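Local atomic coordinates of arginyl-tRNA synthetase, putative (Plasmodium falciparum, PDB entry 5JLD), a protein that probably charges tRNA(Arg) with L-arginine at the expense of ATP, as a monomeric class I aminoacyl-tRNA synthetase that supplies arginyl-tRNA for protein synthesis. Residues Gly516-Ile519 against Leu520-Pro523; Tyr541-Asp544 against Leu545-Phe549; Lys575-Leu578 against Lys579-Glu583. All blocks are in the same frame, centred on the assembly; numbering follows the deposited sequence.

How the interactions relate
The three contacts lie along successive helices of the DALR anticodon-binding region, which is all-helical here, and each is a local turn whose outward side chains meet those of the others. Interactions 1 and 2, centres about 11 Å apart, join through a probable hydrogen bond of 2.8 Å from Y541 OH to H518 O. Interaction 3 lies about 11 Å from interaction 2 and about 13 Å from interaction 1, centre to centre. M542 SD sits 3.6 Å from C581 CB, and F522 CD2 comes within 3.7 Å of L577 CD1. F522, Y541 and L577 meet where the helices converge.

Interaction 1 (Gly516-Ile519 against Leu520-Pro523)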
loop_
_atom_site.group_PDB
_atom_site.type_symbol
_atom_site.label_atom_id
_atom_site.label_comp_id
_atom_site.label_asym_id
_atom_site.label_seq_id
_atom_site.Cartn_x
_atom_site.Cartn_y
_atom_site.Cartn_z
ATOM N N GLY A 516 19.702 -14.908 -3.553
ATOM C CA GLY A 516 19.337 -15.347 -2.210
ATOM C C GLY A 516 19.123 -14.171 -1.274
ATOM O O GLY A 516 18.094 -14.073 -0.573
ATOM N N LEU A 517 20.085 -13.256 -1.291
ATOM C CA LEU A 517 20.034 -12.059 -0.469
ATOM C C LEU A 517 18.754 -11.270 -0.739
ATOM O O LEU A 517 17.976 -10.954 0.188
ATOM C CB LEU A 517 21.251 -11.169 -0.734
ATOM C CG LEU A 517 21.189 -9.780 -0.085
ATOM C CD1 LEU A 517 21.134 -9.918 1.425
ATOM C CD2 LEU A 517 22.371 -8.889 -0.500
ATOM N N HIS A 518 18.537 -10.963 -2.014
ATOM C CA HIS A 518 17.400 -10.154 -2.355
ATOM C C HIS A 518 16.106 -10.817 -1.871
ATOM O O HIS A 518 15.249 -10.159 -1.284
ATOM C CB HIS A 518 17.332 -9.884 -3.845
ATOM C CG HIS A 518 16.411 -8.750 -4.182
ATOM N ND1 HIS A 518 16.724 -7.436 -3.898
ATOM C CD2 HIS A 518 15.170 -8.732 -4.727
ATOM C CE1 HIS A 518 15.730 -6.654 -4.282
ATOM N NE2 HIS A 518 14.772 -7.417 -4.782
ATOM N N ILE A 519 15.997 -12.125 -2.079
ATOM C CA ILE A 519 14.848 -12.858 -1.581
ATOM C C ILE A 519 14.692 -12.681 -0.066
ATOM O O ILE A 519 13.597 -12.429 0.424
ATOM C CB ILE A 519 14.961 -14.340 -1.916
ATOM C CG1 ILE A 519 14.825 -14.536 -3.425
ATOM C CG2 ILE A 519 13.919 -15.138 -1.156
ATOM C CD1 ILE A 519 15.265 -15.931 -3.898
ATOM N N LEU A 520 15.791 -12.758 0.676
ATOM C CA LEU A 520 15.683 -12.656 2.130
ATOM C C LEU A 520 15.475 -11.212 2.621
ATOM O O LEU A 520 15.243 -10.994 3.814
ATOM C CB LEU A 520 16.927 -13.261 2.799
ATOM C CG LEU A 520 17.100 -14.764 2.581
ATOM C CD1 LEU A 520 18.490 -15.197 3.025
ATOM C CD2 LEU A 520 15.990 -15.557 3.302
ATOM N N LYS A 521 15.571 -10.234 1.717
ATOM C CA LYS A 521 15.278 -8.842 2.087
ATOM C C LYS A 521 13.772 -8.539 2.207
ATOM O O LYS A 521 13.393 -7.491 2.716
ATOM C CB LYS A 521 15.884 -7.875 1.077
ATOM C CG LYS A 521 17.416 -7.775 1.096
ATOM C CD LYS A 521 17.870 -6.657 0.163
ATOM C CE LYS A 521 19.373 -6.492 0.170
ATOM N NZ LYS A 521 19.752 -5.391 -0.763
ATOM N N PHE A 522 12.939 -9.449 1.714
ATOM C CA PHE A 522 11.490 -9.250 1.614
ATOM C C PHE A 522 10.869 -8.672 2.914
ATOM O O PHE A 522 10.177 -7.671 2.850
ATOM C CB PHE A 522 10.821 -10.579 1.202
ATOM C CG PHE A 522 9.401 -10.438 0.707
ATOM C CD1 PHE A 522 9.065 -9.469 -0.217
ATOM C CD2 PHE A 522 8.405 -11.303 1.154
ATOM C CE1 PHE A 522 7.758 -9.348 -0.689
ATOM C CE2 PHE A 522 7.101 -11.198 0.685
ATOM C CZ PHE A 522 6.772 -10.211 -0.238
ATOM N N PRO A 523 11.185 -9.244 4.093
ATOM C CA PRO A 523 10.593 -8.671 5.314
ATOM C C PRO A 523 10.945 -7.201 5.582
ATOM O O PRO A 523 10.135 -6.504 6.217
ATOM C CB PRO A 523 11.157 -9.565 6.424
ATOM C CG PRO A 523 11.414 -10.877 5.734
ATOM C CD PRO A 523 11.953 -10.470 4.393
HETATM O O HOH W 1 19.602 -6.671 -3.198
#
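Residues L517 and K521 meet across the C-terminal turn of helix 510-520, a local i to i+4 contact at a helix-to-helix junction in the DALR anticodon-binding domain. After L520 the chain leaves this helix and enters helix 522-532 almost at once. The change shows in the backbone bonds. L520 N still donates in the alpha-helical manner to G516 O, at 2.9 Å, whereas K521 N shares its N-H between a weak bond of this kind to L517 O and one to H518 O, three residues back, at 3.0 Å. That donor stands well above the plane of the H518 carbonyl, as expected of a tightened last turn. F522 N adds a weak bond to I519 O.

The side chain of K521 runs back along the helix it has just left. With CG beside the backbone N (chi1 -70°) and the chain extended beyond it, its methylenes pass L517 O and then slant over the leucine, where CE lies 3.8 Å from L517 CG and almost as near to both methyl groups. L520 folds in the same sense, its CG 3.4 Å from G516 O, and it packs on I102 and S105 of helix 99-108. The H518 ring stacks on Y541 of helix 536-556, while F522 points away from the turn toward helix 564-584. K521 also makes a cation-pi contact with Y37, in the N-terminal part of the chain, so the junction joins the anticodon-binding helices to that region.

One water bridges the side chains of K521 and H518: it accepts from K521 NZ at 2.8 Å and lies in the plane of the H518 ring, at its edge, 3.1 Å from ND1.

Interaction 2 (Tyr541-Asp544 against Leu545-Phe549)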
loop_
_atom_site.group_PDB
_atom_site.type_symbol
_atom_site.label_atom_id
_atom_site.label_comp_id
_atom_site.label_asym_id
_atom_site.label_seq_id
_atom_site.Cartn_x
_atom_site.Cartn_y
_atom_site.Cartn_z
ATOM N N TYR A 541 11.131 -3.353 -5.275
ATOM C CA TYR A 541 11.685 -4.603 -4.784
ATOM C C TYR A 541 11.432 -5.652 -5.835
ATOM O O TYR A 541 12.330 -6.437 -6.211
ATOM C CB TYR A 541 11.041 -4.999 -3.453
ATOM C CG TYR A 541 11.420 -6.386 -2.996
ATOM C CD1 TYR A 541 12.589 -6.596 -2.270
ATOM C CD2 TYR A 541 10.625 -7.487 -3.302
ATOM C CE1 TYR A 541 12.946 -7.861 -1.847
ATOM C CE2 TYR A 541 10.983 -8.762 -2.886
ATOM C CZ TYR A 541 12.151 -8.938 -2.158
ATOM O OH TYR A 541 12.528 -10.192 -1.728
ATOM N N MET A 542 10.215 -5.589 -6.371
ATOM C CA MET A 542 9.751 -6.636 -7.245
ATOM C C MET A 542 10.551 -6.545 -8.511
ATOM O O MET A 542 11.039 -7.555 -9.021
ATOM C CB MET A 542 8.248 -6.508 -7.528
ATOM C CG MET A 542 7.724 -7.673 -8.340
ATOM S SD MET A 542 5.959 -7.557 -8.693
ATOM C CE MET A 542 5.913 -5.995 -9.572
ATOM N N TYR A 543 10.706 -5.315 -8.990
ATOM C CA TYR A 543 11.476 -5.070 -10.195
ATOM C C TYR A 543 12.879 -5.616 -9.958
ATOM O O TYR A 543 13.433 -6.341 -10.802
ATOM C CB TYR A 543 11.510 -3.573 -10.540
ATOM C CG TYR A 543 12.242 -3.260 -11.831
ATOM C CD1 TYR A 543 11.627 -3.455 -13.063
ATOM C CD2 TYR A 543 13.544 -2.770 -11.818
ATOM C CE1 TYR A 543 12.279 -3.179 -14.244
ATOM C CE2 TYR A 543 14.222 -2.490 -13.009
ATOM C CZ TYR A 543 13.581 -2.699 -14.217
ATOM O OH TYR A 543 14.221 -2.422 -15.399
ATOM N N ASP A 544 13.435 -5.328 -8.784
ATOM C CA ASP A 544 14.828 -5.701 -8.597
ATOM C C ASP A 544 14.871 -7.211 -8.590
ATOM O O ASP A 544 15.787 -7.801 -9.179
ATOM C CB ASP A 544 15.420 -5.079 -7.334
ATOM C CG ASP A 544 15.501 -3.553 -7.432
ATOM O OD1 ASP A 544 15.362 -3.013 -8.564
ATOM O OD2 ASP A 544 15.699 -2.887 -6.397
ATOM N N LEU A 545 13.815 -7.837 -8.050
ATOM C CA LEU A 545 13.807 -9.287 -7.982
ATOM C C LEU A 545 13.972 -9.836 -9.395
ATOM O O LEU A 545 14.804 -10.723 -9.649
ATOM C CB LEU A 545 12.537 -9.807 -7.340
ATOM C CG LEU A 545 12.381 -11.327 -7.350
ATOM C CD1 LEU A 545 13.549 -11.991 -6.635
ATOM C CD2 LEU A 545 11.046 -11.713 -6.698
ATOM N N THR A 546 13.249 -9.239 -10.333
ATOM C CA THR A 546 13.274 -9.767 -11.679
ATOM C C THR A 546 14.677 -9.583 -12.246
ATOM O O THR A 546 15.251 -10.537 -12.778
ATOM C CB THR A 546 12.180 -9.114 -12.586
ATOM O OG1 THR A 546 12.566 -7.789 -12.965
ATOM C CG2 THR A 546 10.833 -9.070 -11.849
ATOM N N THR A 547 15.288 -8.414 -12.061
ATOM C CA THR A 547 16.562 -8.192 -12.766
ATOM C C THR A 547 17.648 -9.050 -12.144
ATOM O O THR A 547 18.444 -9.696 -12.851
ATOM C CB THR A 547 16.995 -6.727 -12.750
ATOM O OG1 THR A 547 17.160 -6.302 -11.396
ATOM C CG2 THR A 547 15.954 -5.836 -13.463
ATOM N N THR A 548 17.667 -9.072 -10.815
ATOM C CA THR A 548 18.591 -9.935 -10.110
ATOM C C THR A 548 18.430 -11.340 -10.669
ATOM O O THR A 548 19.434 -11.987 -11.023
ATOM C CB THR A 548 18.349 -9.917 -8.603
ATOM O OG1 THR A 548 18.508 -8.577 -8.131
ATOM C CG2 THR A 548 19.347 -10.825 -7.884
ATOM N N PHE A 549 17.171 -11.764 -10.853
ATOM C CA PHE A 549 16.933 -13.125 -11.307
ATOM C C PHE A 549 17.559 -13.286 -12.680
ATOM O O PHE A 549 18.264 -14.265 -12.956
ATOM C CB PHE A 549 15.439 -13.490 -11.369
ATOM C CG PHE A 549 15.194 -14.843 -11.982
ATOM C CD1 PHE A 549 15.250 -15.994 -11.198
ATOM C CD2 PHE A 549 14.984 -14.976 -13.353
ATOM C CE1 PHE A 549 15.070 -17.252 -11.762
ATOM C CE2 PHE A 549 14.808 -16.228 -13.926
ATOM C CZ PHE A 549 14.850 -17.371 -13.128
HETATM O O HOH W 2 17.155 -3.517 -10.634
#
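Residues Y541 to F549 form two unbroken turns within helix 536-556 of the DALR anticodon-binding domain, and the bonds between Y541-D544 and L545-F549 follow the alpha-helical i to i+4 pattern. L545 N donates to Y541 O, T546 N to M542 O, T547 N to Y543 O and T548 N to D544 O; the last is the straightest, 166° at the hydrogen. The hydroxyls of T546 and T548 add to this backbone.

T546 OG1 lies between the backbone N and the carbonyl carbon (chi1 75°), which carries it back to Y543 O at 2.7 Å. It approaches in the carbonyl plane, on a lone pair, while T547 N comes in nearly along the C=O axis. T548 OG1 reaches D544 O at 3.0 Å from above the carbonyl plane. T547 has its methyl group beside the backbone N (chi1 60°), and this torsion sets CG2 over a face of Y543 in a CH-pi contact, 4.2 Å from the ring centroid and 3.8 Å from CE2. A water donates to D544 OD1 and lies 2.9 Å from T547 OG1.

Other side chains face neighbouring helices. Y541 OH is bonded to H518 O of helix 510-520, and M542 packs on helix 564-584. Y478, at the start of helix 476-492, is hydrogen-bonded through its OH to T546 OG1.

Y543 O and D544 O thus each accept from a main-chain N-H and a threonine hydroxyl. T546 OG1 serves both its own helix and Y478 of the neighbouring one, while T548 OG1 bonds back to its own helix.

Interaction 3 (Lys575-Leu578 against Lys579-Glu583); sequences KSLL and KLCME
M582 follows L578 by one turn of helix 564-584, the last helix of the anticodon-binding region, and its side chain leans back over the L578 carbonyl. CB begins 3.4 Å from L578 O. With CG beside the backbone N (chi1 -81°), the next carbon comes to 3.3 Å from the same oxygen. SD follows at 3.9 Å from L578 O and 4.4 Å from L578 CG, a loose apolar touch, and the bend at chi3 then swings CE off the line of the chain. Beyond the turn, M582 packs on I480 of helix 476-492.

C581 repeats this approach one residue earlier, on a different side of the helix. Its CB lies 3.4 Å from L577 O, and SG, placed beside the backbone N, is 4.3 Å from L577 CD1. L577 and C581 both continue outward to F522 of helix 522-532; L578 and C581 also pack on M542 of helix 536-556.

The backbone beneath is regular. K579, L580, C581 and M582 donate in turn to K575, S576, L577 and L578, with K579 N to K575 O nearly straight at 175°. K579 NZ forms a long salt bridge, 3.7 Å, to E583 OE2, and its side chain also lies against Y483.

The leucine, cysteine and methionine contacts are thus apolar packing, to which the long lysine-glutamate bridge probably adds little electrostatic stabilisation.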
loop_
_atom_site.group_PDB
_atom_site.type_symbol
_atom_site.label_atom_id
_atom_site.label_comp_id
_atom_site.label_asym_id
_atom_site.label_seq_id
_atom_site.Cartn_x
_atom_site.Cartn_y
_atom_site.Cartn_z
ATOM N N LYS A 575 9.926 -17.726 -8.372
ATOM C CA LYS A 575 8.566 -17.751 -8.904
ATOM C C LYS A 575 7.534 -17.457 -7.821
ATOM O O LYS A 575 6.740 -16.528 -7.963
ATOM C CB LYS A 575 8.262 -19.103 -9.548
ATOM C CG LYS A 575 6.877 -19.197 -10.171
ATOM C CD LYS A 575 6.824 -20.346 -11.164
ATOM C CE LYS A 575 6.201 -21.591 -10.569
ATOM N NZ LYS A 575 4.718 -21.546 -10.688
ATOM N N SER A 576 7.547 -18.246 -6.746
ATOM C CA SER A 576 6.637 -17.989 -5.629
ATOM C C SER A 576 6.649 -16.517 -5.185
ATOM O O SER A 576 5.589 -15.883 -5.019
ATOM C CB SER A 576 6.978 -18.878 -4.428
ATOM O OG SER A 576 6.548 -20.209 -4.632
ATOM N N LEU A 577 7.853 -15.979 -4.996
ATOM C CA LEU A 577 7.996 -14.629 -4.473
ATOM C C LEU A 577 7.474 -13.587 -5.473
ATOM O O LEU A 577 6.824 -12.612 -5.094
ATOM C CB LEU A 577 9.458 -14.348 -4.116
ATOM C CG LEU A 577 9.785 -13.017 -3.437
ATOM C CD1 LEU A 577 8.889 -12.805 -2.185
ATOM C CD2 LEU A 577 11.280 -12.960 -3.072
ATOM N N LEU A 578 7.777 -13.794 -6.744
ATOM C CA LEU A 578 7.332 -12.885 -7.791
ATOM C C LEU A 578 5.798 -12.864 -7.857
ATOM O O LEU A 578 5.193 -11.796 -7.914
ATOM C CB LEU A 578 7.901 -13.299 -9.130
ATOM C CG LEU A 578 7.760 -12.295 -10.270
ATOM C CD1 LEU A 578 8.040 -10.890 -9.774
ATOM C CD2 LEU A 578 8.731 -12.670 -11.402
ATOM N N LYS A 579 5.198 -14.056 -7.841
ATOM C CA LYS A 579 3.738 -14.209 -7.817
ATOM C C LYS A 579 3.137 -13.419 -6.658
ATOM O O LYS A 579 2.261 -12.562 -6.864
ATOM C CB LYS A 579 3.361 -15.684 -7.706
ATOM C CG LYS A 579 1.868 -15.977 -7.658
ATOM C CD LYS A 579 1.636 -17.431 -7.261
ATOM C CE LYS A 579 0.175 -17.718 -6.952
ATOM N NZ LYS A 579 -0.571 -18.036 -8.196
ATOM N N LEU A 580 3.638 -13.694 -5.452
ATOM C CA LEU A 580 3.158 -13.010 -4.254
ATOM C C LEU A 580 3.279 -11.484 -4.382
ATOM O O LEU A 580 2.320 -10.760 -4.102
ATOM C CB LEU A 580 3.903 -13.511 -3.011
ATOM C CG LEU A 580 3.581 -12.821 -1.690
ATOM C CD1 LEU A 580 2.071 -12.879 -1.443
ATOM C CD2 LEU A 580 4.315 -13.506 -0.552
ATOM N N CYS A 581 4.441 -11.004 -4.822
ATOM C CA CYS A 581 4.668 -9.565 -5.005
ATOM C C CYS A 581 3.657 -8.957 -5.974
ATOM O O CYS A 581 3.159 -7.847 -5.751
ATOM C CB CYS A 581 6.083 -9.290 -5.530
ATOM S SG CYS A 581 7.444 -9.403 -4.316
ATOM N N MET A 582 3.395 -9.681 -7.062
ATOM C CA MET A 582 2.494 -9.226 -8.093
ATOM C C MET A 582 1.091 -9.067 -7.510
ATOM O O MET A 582 0.459 -8.032 -7.691
ATOM C CB MET A 582 2.480 -10.203 -9.273
ATOM C CG MET A 582 3.638 -10.039 -10.231
ATOM S SD MET A 582 3.653 -11.317 -11.507
ATOM C CE MET A 582 2.441 -10.697 -12.646
ATOM N N GLU A 583 0.653 -10.096 -6.785
ATOM C CA GLU A 583 -0.655 -10.105 -6.142
ATOM C C GLU A 583 -0.806 -9.006 -5.096
ATOM O O GLU A 583 -1.849 -8.370 -5.012
ATOM C CB GLU A 583 -0.911 -11.464 -5.498
ATOM C CG GLU A 583 -1.148 -12.562 -6.515
ATOM C CD GLU A 583 -1.148 -13.933 -5.882
ATOM O OE1 GLU A 583 -0.698 -14.047 -4.717
ATOM O OE2 GLU A 583 -1.589 -14.895 -6.552
#